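Local coordinates for protein Lys-gingipain W83 (Porphyromonas gingivalis, PDB 6I9A) that cleaves proteins after lysine as a secreted, calcium-binding cysteine endopeptidase of family C25, and may act as a virulence factor in periodontal disease, at residues A[98-103]-A[252-257]; A[88-93]-A[103-108]; A[79-84]-A[117-122]; A[230-235]-A[263-268]. All coordinates share one frame; numbering follows the deposited sequence.

Interaction 1 of 4, residues A[98-103]-A[252-257]. With CA (calcium ion), chain H.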
loop_
_atom_site.group_PDB
_atom_site.type_symbol
_atom_site.label_atom_id
_atom_site.label_comp_id
_atom_site.label_asym_id
_atom_site.label_seq_id
_atom_site.Cartn_x
_atom_site.Cartn_y
_atom_site.Cartn_z
ATOM N N LYS A 98 21.068 -7.008 -7.303
ATOM C CA LYS A 98 21.308 -7.746 -8.545
ATOM C C LYS A 98 20.006 -8.373 -9.065
ATOM O O LYS A 98 20.068 -9.254 -9.908
ATOM C CB LYS A 98 22.402 -8.831 -8.394
ATOM C CG LYS A 98 23.643 -8.425 -7.563
ATOM C CD LYS A 98 24.302 -7.214 -8.101
ATOM C CE LYS A 98 25.583 -6.898 -7.346
ATOM N NZ LYS A 98 26.232 -5.693 -7.936
ATOM N N LYS A 99 18.851 -7.868 -8.595
ATOM C CA LYS A 99 17.543 -8.372 -9.024
ATOM C C LYS A 99 16.700 -7.177 -9.409
ATOM O O LYS A 99 17.023 -6.051 -9.065
ATOM C CB LYS A 99 16.850 -9.176 -7.910
ATOM C CG LYS A 99 17.668 -10.384 -7.421
ATOM C CD LYS A 99 17.881 -11.475 -8.465
ATOM C CE LYS A 99 18.822 -12.537 -7.859
ATOM N NZ LYS A 99 18.998 -13.673 -8.758
ATOM N N VAL A 100 15.588 -7.420 -10.112
ATOM C CA VAL A 100 14.786 -6.292 -10.588
ATOM C C VAL A 100 14.345 -5.425 -9.423
ATOM O O VAL A 100 13.993 -5.898 -8.322
ATOM C CB VAL A 100 13.592 -6.795 -11.448
ATOM C CG1 VAL A 100 12.525 -7.533 -10.608
ATOM C CG2 VAL A 100 12.991 -5.649 -12.272
ATOM N N THR A 101 14.278 -4.105 -9.693
ATOM C CA THR A 101 13.757 -3.127 -8.750
ATOM C C THR A 101 13.103 -2.014 -9.521
ATOM O O THR A 101 13.497 -1.658 -10.646
ATOM C CB THR A 101 14.867 -2.536 -7.823
ATOM O OG1 THR A 101 14.298 -1.695 -6.818
ATOM C CG2 THR A 101 15.948 -1.736 -8.566
ATOM N N ASP A 102 12.131 -1.407 -8.831
ATOM C CA ASP A 102 11.465 -0.181 -9.268
ATOM C C ASP A 102 12.007 1.028 -8.503
ATOM O O ASP A 102 11.562 2.154 -8.738
ATOM C CB ASP A 102 9.938 -0.257 -9.051
ATOM C CG ASP A 102 9.237 -1.140 -10.044
ATOM O OD1 ASP A 102 9.791 -1.334 -11.142
ATOM O OD2 ASP A 102 8.108 -1.640 -9.719
ATOM N N LEU A 103 12.993 0.812 -7.605
ATOM C CA LEU A 103 13.451 1.925 -6.768
ATOM C C LEU A 103 13.885 3.126 -7.579
ATOM O O LEU A 103 13.624 4.278 -7.147
ATOM C CB LEU A 103 14.651 1.459 -5.912
ATOM C CG LEU A 103 15.241 2.559 -4.996
ATOM C CD1 LEU A 103 14.248 3.089 -3.981
ATOM C CD2 LEU A 103 16.486 2.055 -4.298
ATOM N N ALA A 252 8.396 -11.395 -4.565
ATOM C CA ALA A 252 8.024 -10.233 -5.380
ATOM C C ALA A 252 9.038 -10.058 -6.483
ATOM O O ALA A 252 9.212 -8.950 -6.990
ATOM C CB ALA A 252 7.903 -8.989 -4.504
ATOM N N GLN A 253 9.677 -11.137 -6.954
ATOM C CA GLN A 253 10.663 -11.032 -8.080
ATOM C C GLN A 253 9.858 -11.015 -9.380
ATOM O O GLN A 253 9.674 -12.025 -10.066
ATOM C CB GLN A 253 11.633 -12.203 -8.014
ATOM C CG GLN A 253 12.890 -11.893 -8.856
ATOM C CD GLN A 253 13.914 -12.976 -8.720
ATOM O OE1 GLN A 253 14.162 -13.768 -9.669
ATOM N NE2 GLN A 253 14.542 -13.030 -7.568
ATOM N N PHE A 254 9.411 -9.807 -9.734
ATOM C CA PHE A 254 8.368 -9.663 -10.737
ATOM C C PHE A 254 8.862 -9.670 -12.170
ATOM O O PHE A 254 8.031 -9.535 -13.088
ATOM C CB PHE A 254 7.498 -8.411 -10.437
ATOM C CG PHE A 254 8.286 -7.130 -10.365
ATOM C CD1 PHE A 254 8.706 -6.618 -9.136
ATOM C CD2 PHE A 254 8.575 -6.420 -11.512
ATOM C CE1 PHE A 254 9.456 -5.437 -9.076
ATOM C CE2 PHE A 254 9.342 -5.251 -11.463
ATOM C CZ PHE A 254 9.759 -4.741 -10.243
ATOM N N ASP A 255 10.170 -9.926 -12.431
ATOM C CA ASP A 255 10.651 -10.237 -13.772
ATOM C C ASP A 255 10.998 -11.732 -13.910
ATOM O O ASP A 255 11.644 -12.115 -14.899
ATOM C CB ASP A 255 11.867 -9.376 -14.113
ATOM C CG ASP A 255 13.132 -9.817 -13.432
ATOM O OD1 ASP A 255 13.029 -10.490 -12.374
ATOM O OD2 ASP A 255 14.237 -9.514 -13.962
ATOM N N TYR A 256 10.509 -12.575 -13.013
ATOM C CA TYR A 256 10.738 -14.003 -13.099
ATOM C C TYR A 256 10.088 -14.574 -14.376
ATOM O O TYR A 256 9.160 -13.980 -14.954
ATOM C CB TYR A 256 10.171 -14.674 -11.851
ATOM C CG TYR A 256 10.475 -16.156 -11.734
ATOM C CD1 TYR A 256 11.799 -16.626 -11.726
ATOM C CD2 TYR A 256 9.458 -17.072 -11.495
ATOM C CE1 TYR A 256 12.084 -17.981 -11.510
ATOM C CE2 TYR A 256 9.733 -18.424 -11.304
ATOM C CZ TYR A 256 11.040 -18.877 -11.351
ATOM O OH TYR A 256 11.276 -20.228 -11.189
ATOM N N VAL A 257 10.557 -15.759 -14.802
ATOM C CA VAL A 257 10.101 -16.432 -16.031
ATOM C C VAL A 257 8.615 -16.797 -15.949
ATOM O O VAL A 257 7.985 -17.005 -16.989
ATOM C CB VAL A 257 10.987 -17.661 -16.365
ATOM C CG1 VAL A 257 10.891 -18.742 -15.288
ATOM C CG2 VAL A 257 10.683 -18.225 -17.754
HETATM CA CA CA H . 6.142 -10.508 -14.101
HETATM O O HOH W 1 16.627 -15.079 -7.235
HETATM O O HOH W 2 16.953 -14.112 -10.589
HETATM O O HOH W 3 15.212 -10.178 -10.783
HETATM O O HOH W 4 7.453 -12.445 -13.372
HETATM O O HOH W 5 7.626 -10.432 -16.025
HETATM O O HOH W 6 5.082 -12.375 -15.091
#

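Interaction 2 of 4, residues A[88-93]-A[103-108]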
loop_
_atom_site.group_PDB
_atom_site.type_symbol
_atom_site.label_atom_id
_atom_site.label_comp_id
_atom_site.label_asym_id
_atom_site.label_seq_id
_atom_site.Cartn_x
_atom_site.Cartn_y
_atom_site.Cartn_z
ATOM N N VAL A 88 6.477 -3.965 -20.377
ATOM C CA VAL A 88 6.157 -2.582 -20.743
ATOM C C VAL A 88 6.897 -1.560 -19.833
ATOM O O VAL A 88 7.258 -0.478 -20.303
ATOM C CB VAL A 88 4.661 -2.255 -20.850
ATOM C CG1 VAL A 88 3.973 -2.986 -21.998
ATOM C CG2 VAL A 88 3.924 -2.495 -19.551
ATOM N N ILE A 89 7.107 -1.875 -18.547
ATOM C CA ILE A 89 7.861 -0.978 -17.641
ATOM C C ILE A 89 8.888 -1.878 -16.988
ATOM O O ILE A 89 8.549 -2.692 -16.131
ATOM C CB ILE A 89 6.966 -0.241 -16.635
ATOM C CG1 ILE A 89 5.939 0.643 -17.355
ATOM C CG2 ILE A 89 7.859 0.612 -15.703
ATOM C CD1 ILE A 89 4.810 1.161 -16.379
ATOM N N SER A 90 10.116 -1.880 -17.481
ATOM C CA SER A 90 11.028 -2.973 -17.144
ATOM C C SER A 90 11.577 -3.010 -15.732
ATOM O O SER A 90 11.972 -4.094 -15.296
ATOM C CB SER A 90 12.229 -2.981 -18.089
ATOM O OG SER A 90 12.936 -1.769 -17.954
ATOM N N GLY A 91 11.664 -1.885 -15.063
ATOM C CA GLY A 91 12.526 -1.791 -13.884
ATOM C C GLY A 91 13.996 -1.946 -14.310
ATOM O O GLY A 91 14.324 -1.904 -15.512
ATOM N N GLU A 92 14.903 -2.101 -13.344
ATOM C CA GLU A 92 16.303 -2.334 -13.688
ATOM C C GLU A 92 16.888 -3.181 -12.581
ATOM O O GLU A 92 16.268 -3.374 -11.523
ATOM C CB GLU A 92 17.093 -1.028 -13.910
ATOM C CG GLU A 92 17.258 -0.177 -12.657
ATOM C CD GLU A 92 17.919 1.145 -12.996
ATOM O OE1 GLU A 92 17.257 2.023 -13.594
ATOM O OE2 GLU A 92 19.112 1.301 -12.659
ATOM N N LYS A 93 18.109 -3.646 -12.787
ATOM C CA LYS A 93 18.788 -4.505 -11.816
ATOM C C LYS A 93 19.296 -3.648 -10.654
ATOM O O LYS A 93 19.963 -2.634 -10.876
ATOM C CB LYS A 93 19.949 -5.198 -12.564
ATOM C CG LYS A 93 20.641 -6.321 -11.830
ATOM C CD LYS A 93 21.649 -7.034 -12.731
ATOM C CE LYS A 93 22.861 -7.500 -11.969
ATOM N NZ LYS A 93 23.955 -6.512 -12.062
ATOM N N LEU A 103 12.993 0.812 -7.605
ATOM C CA LEU A 103 13.451 1.925 -6.768
ATOM C C LEU A 103 13.885 3.126 -7.579
ATOM O O LEU A 103 13.624 4.278 -7.147
ATOM C CB LEU A 103 14.651 1.459 -5.912
ATOM C CG LEU A 103 15.241 2.559 -4.996
ATOM C CD1 LEU A 103 14.248 3.089 -3.981
ATOM C CD2 LEU A 103 16.486 2.055 -4.298
ATOM N N TYR A 104 14.590 2.896 -8.698
ATOM C CA TYR A 104 15.207 4.041 -9.386
ATOM C C TYR A 104 14.209 4.851 -10.223
ATOM O O TYR A 104 14.550 5.962 -10.620
ATOM C CB TYR A 104 16.418 3.565 -10.167
ATOM C CG TYR A 104 17.444 3.078 -9.159
ATOM C CD1 TYR A 104 17.724 1.717 -9.022
ATOM C CD2 TYR A 104 18.037 3.965 -8.265
ATOM C CE1 TYR A 104 18.590 1.247 -8.033
ATOM C CE2 TYR A 104 18.898 3.516 -7.272
ATOM C CZ TYR A 104 19.177 2.156 -7.162
ATOM O OH TYR A 104 19.978 1.705 -6.140
ATOM N N TYR A 105 12.982 4.382 -10.369
ATOM C CA TYR A 105 11.942 5.282 -10.888
ATOM C C TYR A 105 11.569 6.321 -9.827
ATOM O O TYR A 105 11.282 7.473 -10.163
ATOM C CB TYR A 105 10.673 4.502 -11.260
ATOM C CG TYR A 105 10.868 3.555 -12.437
ATOM C CD1 TYR A 105 11.394 4.009 -13.652
ATOM C CD2 TYR A 105 10.528 2.208 -12.332
ATOM C CE1 TYR A 105 11.584 3.131 -14.725
ATOM C CE2 TYR A 105 10.716 1.321 -13.393
ATOM C CZ TYR A 105 11.241 1.789 -14.594
ATOM O OH TYR A 105 11.454 0.925 -15.640
ATOM N N SER A 106 11.568 5.908 -8.548
ATOM C CA SER A 106 11.138 6.715 -7.380
ATOM C C SER A 106 12.261 7.542 -6.772
ATOM O O SER A 106 11.971 8.566 -6.141
ATOM C CB SER A 106 10.534 5.801 -6.299
ATOM O OG SER A 106 11.456 5.028 -5.545
ATOM N N ALA A 107 13.495 7.124 -6.917
ATOM C CA ALA A 107 14.652 7.748 -6.285
ATOM C C ALA A 107 15.175 8.757 -7.259
ATOM O O ALA A 107 15.864 8.410 -8.215
ATOM C CB ALA A 107 15.690 6.675 -5.925
ATOM N N VAL A 108 14.824 10.016 -7.025
ATOM C CA VAL A 108 15.101 11.070 -8.019
ATOM C C VAL A 108 16.417 11.799 -7.739
ATOM O O VAL A 108 17.229 11.998 -8.658
ATOM C CB VAL A 108 13.929 12.058 -8.104
ATOM C CG1 VAL A 108 14.193 13.138 -9.151
ATOM C CG2 VAL A 108 12.620 11.341 -8.403
#

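Interaction 3 of 4, residues A[79-84]-A[117-122]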
loop_
_atom_site.group_PDB
_atom_site.type_symbol
_atom_site.label_atom_id
_atom_site.label_comp_id
_atom_site.label_asym_id
_atom_site.label_seq_id
_atom_site.Cartn_x
_atom_site.Cartn_y
_atom_site.Cartn_z
ATOM N N PHE A 79 2.372 9.875 -4.808
ATOM C CA PHE A 79 2.414 8.520 -5.309
ATOM C C PHE A 79 2.872 8.447 -6.736
ATOM O O PHE A 79 2.563 9.323 -7.558
ATOM C CB PHE A 79 1.019 7.869 -5.290
ATOM C CG PHE A 79 0.469 7.632 -3.897
ATOM C CD1 PHE A 79 0.893 6.538 -3.135
ATOM C CD2 PHE A 79 -0.475 8.505 -3.343
ATOM C CE1 PHE A 79 0.377 6.340 -1.841
ATOM C CE2 PHE A 79 -0.983 8.294 -2.070
ATOM C CZ PHE A 79 -0.512 7.246 -1.316
ATOM N N LEU A 80 3.541 7.343 -7.049
ATOM C CA LEU A 80 3.895 6.910 -8.390
ATOM C C LEU A 80 3.278 5.540 -8.608
ATOM O O LEU A 80 3.680 4.588 -7.976
ATOM C CB LEU A 80 5.427 6.892 -8.574
ATOM C CG LEU A 80 5.910 6.270 -9.878
ATOM C CD1 LEU A 80 5.456 7.090 -11.108
ATOM C CD2 LEU A 80 7.440 6.148 -9.875
ATOM N N ALA A 81 2.300 5.461 -9.535
ATOM C CA ALA A 81 1.643 4.214 -9.884
ATOM C C ALA A 81 2.166 3.714 -11.219
ATOM O O ALA A 81 2.029 4.389 -12.238
ATOM C CB ALA A 81 0.143 4.421 -9.975
ATOM N N LEU A 82 2.825 2.565 -11.222
ATOM C CA LEU A 82 3.322 1.911 -12.429
ATOM C C LEU A 82 2.327 0.850 -12.792
ATOM O O LEU A 82 1.985 -0.003 -11.962
ATOM C CB LEU A 82 4.720 1.293 -12.168
ATOM C CG LEU A 82 5.754 2.243 -11.603
ATOM C CD1 LEU A 82 7.048 1.471 -11.277
ATOM C CD2 LEU A 82 6.050 3.385 -12.616
ATOM N N VAL A 83 1.790 0.893 -14.014
ATOM C CA VAL A 83 0.754 -0.047 -14.438
ATOM C C VAL A 83 1.281 -0.893 -15.591
ATOM O O VAL A 83 1.520 -0.371 -16.689
ATOM C CB VAL A 83 -0.547 0.695 -14.817
ATOM C CG1 VAL A 83 -1.622 -0.308 -15.204
ATOM C CG2 VAL A 83 -0.993 1.584 -13.661
ATOM N N GLY A 84 1.469 -2.170 -15.319
ATOM C CA GLY A 84 2.030 -3.103 -16.284
ATOM C C GLY A 84 3.124 -3.956 -15.682
ATOM O O GLY A 84 3.652 -3.664 -14.599
ATOM N N TYR A 117 5.929 7.503 -3.063
ATOM C CA TYR A 117 5.473 6.151 -2.744
ATOM C C TYR A 117 5.113 5.441 -4.019
ATOM O O TYR A 117 4.181 5.867 -4.728
ATOM C CB TYR A 117 4.229 6.232 -1.868
ATOM C CG TYR A 117 4.438 6.478 -0.392
ATOM C CD1 TYR A 117 5.624 6.089 0.255
ATOM C CD2 TYR A 117 3.408 6.977 0.400
ATOM C CE1 TYR A 117 5.762 6.220 1.636
ATOM C CE2 TYR A 117 3.540 7.122 1.779
ATOM C CZ TYR A 117 4.718 6.722 2.392
ATOM O OH TYR A 117 4.881 6.854 3.753
ATOM N N THR A 118 5.856 4.400 -4.370
ATOM C CA THR A 118 5.735 3.718 -5.633
ATOM C C THR A 118 5.147 2.358 -5.472
ATOM O O THR A 118 5.544 1.586 -4.579
ATOM C CB THR A 118 7.147 3.640 -6.259
ATOM O OG1 THR A 118 7.616 4.997 -6.425
ATOM C CG2 THR A 118 7.172 2.964 -7.607
ATOM N N PHE A 119 4.244 1.996 -6.376
ATOM C CA PHE A 119 3.662 0.658 -6.398
ATOM C C PHE A 119 3.456 0.276 -7.834
ATOM O O PHE A 119 3.364 1.135 -8.719
ATOM C CB PHE A 119 2.371 0.576 -5.573
ATOM C CG PHE A 119 1.294 1.553 -6.021
ATOM C CD1 PHE A 119 0.370 1.188 -6.996
ATOM C CD2 PHE A 119 1.158 2.808 -5.403
ATOM C CE1 PHE A 119 -0.658 2.042 -7.348
ATOM C CE2 PHE A 119 0.147 3.667 -5.801
ATOM C CZ PHE A 119 -0.761 3.275 -6.749
ATOM N N ARG A 120 3.319 -1.028 -8.068
ATOM C CA ARG A 120 3.166 -1.564 -9.407
ATOM C C ARG A 120 1.936 -2.437 -9.499
ATOM O O ARG A 120 1.835 -3.463 -8.821
ATOM C CB ARG A 120 4.430 -2.333 -9.848
ATOM C CG ARG A 120 4.294 -3.032 -11.204
ATOM C CD ARG A 120 5.521 -3.847 -11.542
ATOM N NE ARG A 120 6.694 -3.030 -11.848
ATOM C CZ ARG A 120 7.205 -2.904 -13.074
ATOM N NH1 ARG A 120 6.531 -3.360 -14.151
ATOM N NH2 ARG A 120 8.360 -2.296 -13.245
ATOM N N MET A 121 0.974 -2.023 -10.338
ATOM C CA MET A 121 -0.198 -2.800 -10.686
ATOM C C MET A 121 0.246 -3.681 -11.833
ATOM O O MET A 121 0.105 -3.316 -13.008
ATOM C CB MET A 121 -1.346 -1.858 -11.078
ATOM C CG MET A 121 -1.664 -0.813 -10.002
ATOM S SD MET A 121 -2.771 -1.449 -8.736
ATOM C CE MET A 121 -4.207 -1.149 -9.559
ATOM N N SER A 122 0.876 -4.813 -11.523
ATOM C CA SER A 122 1.442 -5.681 -12.564
ATOM C C SER A 122 0.377 -6.608 -13.126
ATOM O O SER A 122 -0.205 -7.426 -12.381
ATOM C CB SER A 122 2.599 -6.505 -11.996
ATOM O OG SER A 122 3.040 -7.315 -13.077
#

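Interaction 4 of 4, residues A[230-235]-A[263-268]. With CA (calcium ion), chain H.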
loop_
_atom_site.group_PDB
_atom_site.type_symbol
_atom_site.label_atom_id
_atom_site.label_comp_id
_atom_site.label_asym_id
_atom_site.label_seq_id
_atom_site.Cartn_x
_atom_site.Cartn_y
_atom_site.Cartn_z
ATOM N N SER A 230 -0.245 -21.948 -7.567
ATOM C CA SER A 230 -1.369 -22.784 -7.987
ATOM C C SER A 230 -2.472 -22.781 -6.910
ATOM O O SER A 230 -3.671 -22.704 -7.222
ATOM C CB SER A 230 -0.896 -24.201 -8.304
ATOM O OG SER A 230 -0.128 -24.162 -9.495
ATOM N N GLN A 231 -2.095 -22.807 -5.636
ATOM C CA GLN A 231 -3.055 -22.753 -4.539
ATOM C C GLN A 231 -3.720 -21.369 -4.431
ATOM O O GLN A 231 -4.918 -21.273 -4.127
ATOM C CB GLN A 231 -2.352 -23.121 -3.230
ATOM C CG GLN A 231 -2.086 -24.634 -3.175
ATOM C CD GLN A 231 -1.193 -25.037 -2.043
ATOM O OE1 GLN A 231 -0.297 -24.328 -1.635
ATOM N NE2 GLN A 231 -1.376 -26.254 -1.551
ATOM N N LEU A 232 -2.975 -20.303 -4.763
ATOM C CA LEU A 232 -3.601 -18.966 -4.765
ATOM C C LEU A 232 -4.756 -18.928 -5.760
ATOM O O LEU A 232 -5.773 -18.275 -5.491
ATOM C CB LEU A 232 -2.595 -17.896 -5.158
ATOM C CG LEU A 232 -1.436 -17.697 -4.186
ATOM C CD1 LEU A 232 -0.501 -16.600 -4.726
ATOM C CD2 LEU A 232 -1.935 -17.318 -2.757
ATOM N N LYS A 233 -4.605 -19.598 -6.897
ATOM C CA LYS A 233 -5.642 -19.565 -7.928
ATOM C C LYS A 233 -6.922 -20.284 -7.492
ATOM O O LYS A 233 -7.981 -20.093 -8.103
ATOM C CB LYS A 233 -5.084 -20.171 -9.212
ATOM C CG LYS A 233 -3.985 -19.294 -9.827
ATOM C CD LYS A 233 -3.252 -20.040 -10.940
ATOM C CE LYS A 233 -2.026 -19.235 -11.401
ATOM N NZ LYS A 233 -1.313 -19.937 -12.524
ATOM N N ALA A 234 -6.826 -21.146 -6.461
ATOM C CA ALA A 234 -7.946 -21.912 -5.932
ATOM C C ALA A 234 -8.529 -21.311 -4.650
ATOM O O ALA A 234 -9.423 -21.925 -4.077
ATOM C CB ALA A 234 -7.483 -23.345 -5.665
ATOM N N LEU A 235 -8.074 -20.100 -4.198
ATOM C CA LEU A 235 -8.693 -19.442 -3.051
ATOM C C LEU A 235 -10.185 -19.162 -3.329
ATOM O O LEU A 235 -10.597 -19.016 -4.492
ATOM C CB LEU A 235 -7.972 -18.128 -2.741
ATOM C CG LEU A 235 -6.574 -18.306 -2.137
ATOM C CD1 LEU A 235 -5.877 -16.941 -2.137
ATOM C CD2 LEU A 235 -6.667 -18.811 -0.691
ATOM N N GLU A 263 2.601 -11.213 -7.858
ATOM C CA GLU A 263 1.792 -10.906 -9.028
ATOM C C GLU A 263 0.544 -11.786 -9.012
ATOM O O GLU A 263 -0.560 -11.329 -9.272
ATOM C CB GLU A 263 2.608 -11.128 -10.310
ATOM C CG GLU A 263 3.600 -9.993 -10.539
ATOM C CD GLU A 263 4.523 -10.239 -11.722
ATOM O OE1 GLU A 263 5.140 -11.323 -11.815
ATOM O OE2 GLU A 263 4.698 -9.289 -12.514
ATOM N N VAL A 264 0.716 -13.102 -8.752
ATOM C CA VAL A 264 -0.477 -13.974 -8.781
ATOM C C VAL A 264 -1.470 -13.572 -7.704
ATOM O O VAL A 264 -2.684 -13.545 -7.973
ATOM C CB VAL A 264 -0.041 -15.453 -8.643
ATOM C CG1 VAL A 264 -1.252 -16.383 -8.518
ATOM C CG2 VAL A 264 0.792 -15.868 -9.858
ATOM N N ILE A 265 -1.007 -13.279 -6.490
ATOM C CA ILE A 265 -1.948 -13.053 -5.395
ATOM C C ILE A 265 -2.784 -11.785 -5.643
ATOM O O ILE A 265 -3.908 -11.703 -5.130
ATOM C CB ILE A 265 -1.213 -13.034 -4.031
ATOM C CG1 ILE A 265 -2.160 -13.444 -2.902
ATOM C CG2 ILE A 265 -0.512 -11.663 -3.762
ATOM C CD1 ILE A 265 -1.376 -13.699 -1.569
ATOM N N THR A 266 -2.246 -10.821 -6.430
ATOM C CA THR A 266 -3.009 -9.632 -6.755
ATOM C C THR A 266 -3.798 -9.825 -8.045
ATOM O O THR A 266 -4.907 -9.291 -8.143
ATOM C CB THR A 266 -2.102 -8.419 -6.801
ATOM O OG1 THR A 266 -0.958 -8.645 -7.662
ATOM C CG2 THR A 266 -1.656 -8.013 -5.437
ATOM N N ARG A 267 -3.282 -10.569 -9.039
ATOM C CA ARG A 267 -3.990 -10.755 -10.326
ATOM C C ARG A 267 -5.214 -11.660 -10.221
ATOM O O ARG A 267 -6.093 -11.546 -11.074
ATOM C CB ARG A 267 -3.047 -11.361 -11.368
ATOM C CG ARG A 267 -1.944 -10.432 -11.807
ATOM C CD ARG A 267 -0.959 -11.180 -12.665
ATOM N NE ARG A 267 0.047 -10.230 -13.135
ATOM C CZ ARG A 267 0.958 -10.501 -14.068
ATOM N NH1 ARG A 267 1.046 -11.727 -14.589
ATOM N NH2 ARG A 267 1.829 -9.566 -14.440
ATOM N N VAL A 268 -5.277 -12.596 -9.263
ATOM C CA VAL A 268 -6.373 -13.572 -9.273
ATOM C C VAL A 268 -7.723 -12.881 -9.082
ATOM O O VAL A 268 -7.888 -11.922 -8.307
ATOM C CB VAL A 268 -6.141 -14.698 -8.251
ATOM C CG1 VAL A 268 -5.097 -15.701 -8.744
ATOM C CG2 VAL A 268 -5.790 -14.167 -6.860
HETATM CA CA CA H . 6.142 -10.508 -14.101
HETATM O O HOH W 5 7.626 -10.432 -16.025
HETATM O O HOH W 4 7.453 -12.445 -13.372
HETATM O O HOH W 6 5.082 -12.375 -15.091
#

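Interaction 1 of 4, residues A[98-103]-A[252-257]
V100 lies over one face of the F254 ring. Its CG1 stands between the backbone N and the carbonyl carbon (chi1 70°), which places it 3.9 Å from the ring centroid and 7° off the normal, a CH-pi contact. V100 CG2 lies 3.8 Å from F254 CE2. T101 C lies at the ring edge, near its plane. H358 forms a separate edge-to-face pair with F254. D102 OD1 comes obliquely to F254 CZ at 3.5 Å, while its charge pairs with R120. D255 comes at V100 from the opposite direction, with D255 OD1 3.5 Å from V100 CG1. Water carries the polar links: one accepts from V100 N and donates to D255 OD1. Two more join K99 NZ to Q253 NE2 and to Q253 OE1. Q253 NE2 also donates to S280 O. F254 O binds calcium at 2.4 Å, with D85 and E263 as further protein ligands. A methyl over one face and the oblique D102 carboxylate hold the ring of the residue whose carbonyl binds calcium.

Interaction 2 of 4, residues A[88-93]-A[103-108]
Y105 OH accepts a hydrogen bond from G91 N at 2.9 Å. The bond is bent, with 138° at the hydrogen. Beside it, I89 CG2 packs obliquely on the ring and lies 3.7 Å from Y105 CE2. G91 CA is 3.6 Å from Y105 CE2, also obliquely. The second pair is E92 and Y104, whose side chains cross at about a right angle. E92 OE1 comes within 3.9 Å of Y104 CB, and the carboxylate and ring planes are 42° apart. E92 CG stands between its backbone N and carbonyl carbon (chi1 66°), and the extended chain beyond it carries the carboxylate over to Y104. In the next shell, K60 forms a salt bridge with E92 OE1, and Y104 OH bonds E355 and H351. S90 OG donates to G91 O at 2.8 Å, in the carbonyl plane, on a lone pair. S106 OG donates to L103 O within the short helix. The contact joins the loop leading into strand 92-93 to the weakly bonded helix 103-106. Helix 56-72 touches S90 and Y105, and Y105 also rests on L80 and L82 of strand 79-83.

Interaction 3 of 4, residues A[79-84]-A[117-122]
F79 to V83 pair in parallel register with Y117 to M121, and the strand axes are 4.6 Å apart at an angle of 15°. Five backbone hydrogen bonds join the segments, from L80 N to Y117 O at one end to G84 N to M121 O at the other. The straightest is L82 N to F119 O, 176° at the hydrogen. Packing is tight around F119. A81 CB touches F119 CZ at 3.5 Å, and A81 CA lies over one face of that ring. F79 CD1 meets its edge at F119 CE2 (4.0 Å). With chi1 at 58°, F119 CG sits over its own backbone, and the ring reaches A81. F79 and Y117 rings meet obliquely. Farther along the same face the packing is looser, with V83 CG2 4.3 Å from M121 CB. On the other face L80 CB lies 3.6 Å from T118 OG1. T118 is partly exposed, while the other residues of the contact are buried. The chain of R120 bends at chi3, and NH1 donates to G84 O at 2.9 Å, from above the carbonyl plane. The same NH1 bonds I89 O. Strand 14-20 lies beyond 79-83 in this four-stranded parallel sheet, of which 117-121 is an outer strand. Helix 25-37 packs W31 on A81 and F119, and helix 103-106 covers the face of L80 and L82.

Interaction 4 of 4, residues A[230-235]-A[263-268]
L232 is the main apolar side chain reaching from helix 229-232 to helix 261-267. Its CG lies anti to the carbonyl carbon (chi1 -65°), and chi2 is near 180°. This directs the two methyls at different parts of I265. L232 CD1 touches I265 CB at 3.7 Å, and L232 CD2 reaches I265 CD1 at 3.8 Å. L232 CD1 also packs against V264 CG1 at 3.9 Å. V264 CG1, anti to the backbone N (chi1 174°), touches both L232 and K233. K233 is extended beyond CG, and its aliphatic part lies on the exposed side, against V264 and V268. Both cross it at about a right angle, with K233 CG 3.9 Å from V268 CG1. On another side of helix 261-267, the extended chain of E263 leads away from L232. Both its carboxylate oxygens bind calcium, OE1 at 2.6 Å and OE2 at 2.5 Å. S122 OG bonds OE2. R267 NH2 lies near the same oxygen, but as a charge pair alone, and it also bonds D85. No hydrogen bond crosses the contact. It rests on apolar packing between the ends of the two helical segments, while the charged groups of E263 and R267 lie at the calcium.

How the interactions relate
Interaction 3 is the buried core pairing, built on strand hydrogen bonds. Interaction 4 is also largely buried, but apolar and without any bond across it. Interactions 1 and 2 are partly buried and mix ring packing with water or phenol bonds. They share L103, and T101 N of interaction 1 probably bonds E92 O of interaction 2 in a two-stranded antiparallel sheet. R120 of interaction 3 ties three contacts together, through a salt bridge to D102 and a probable bond to I89 O. Interactions 1 and 4 supply ligands to one calcium, and S122 of interaction 3 probably bonds E263 there. Interactions 2 and 4 do not touch.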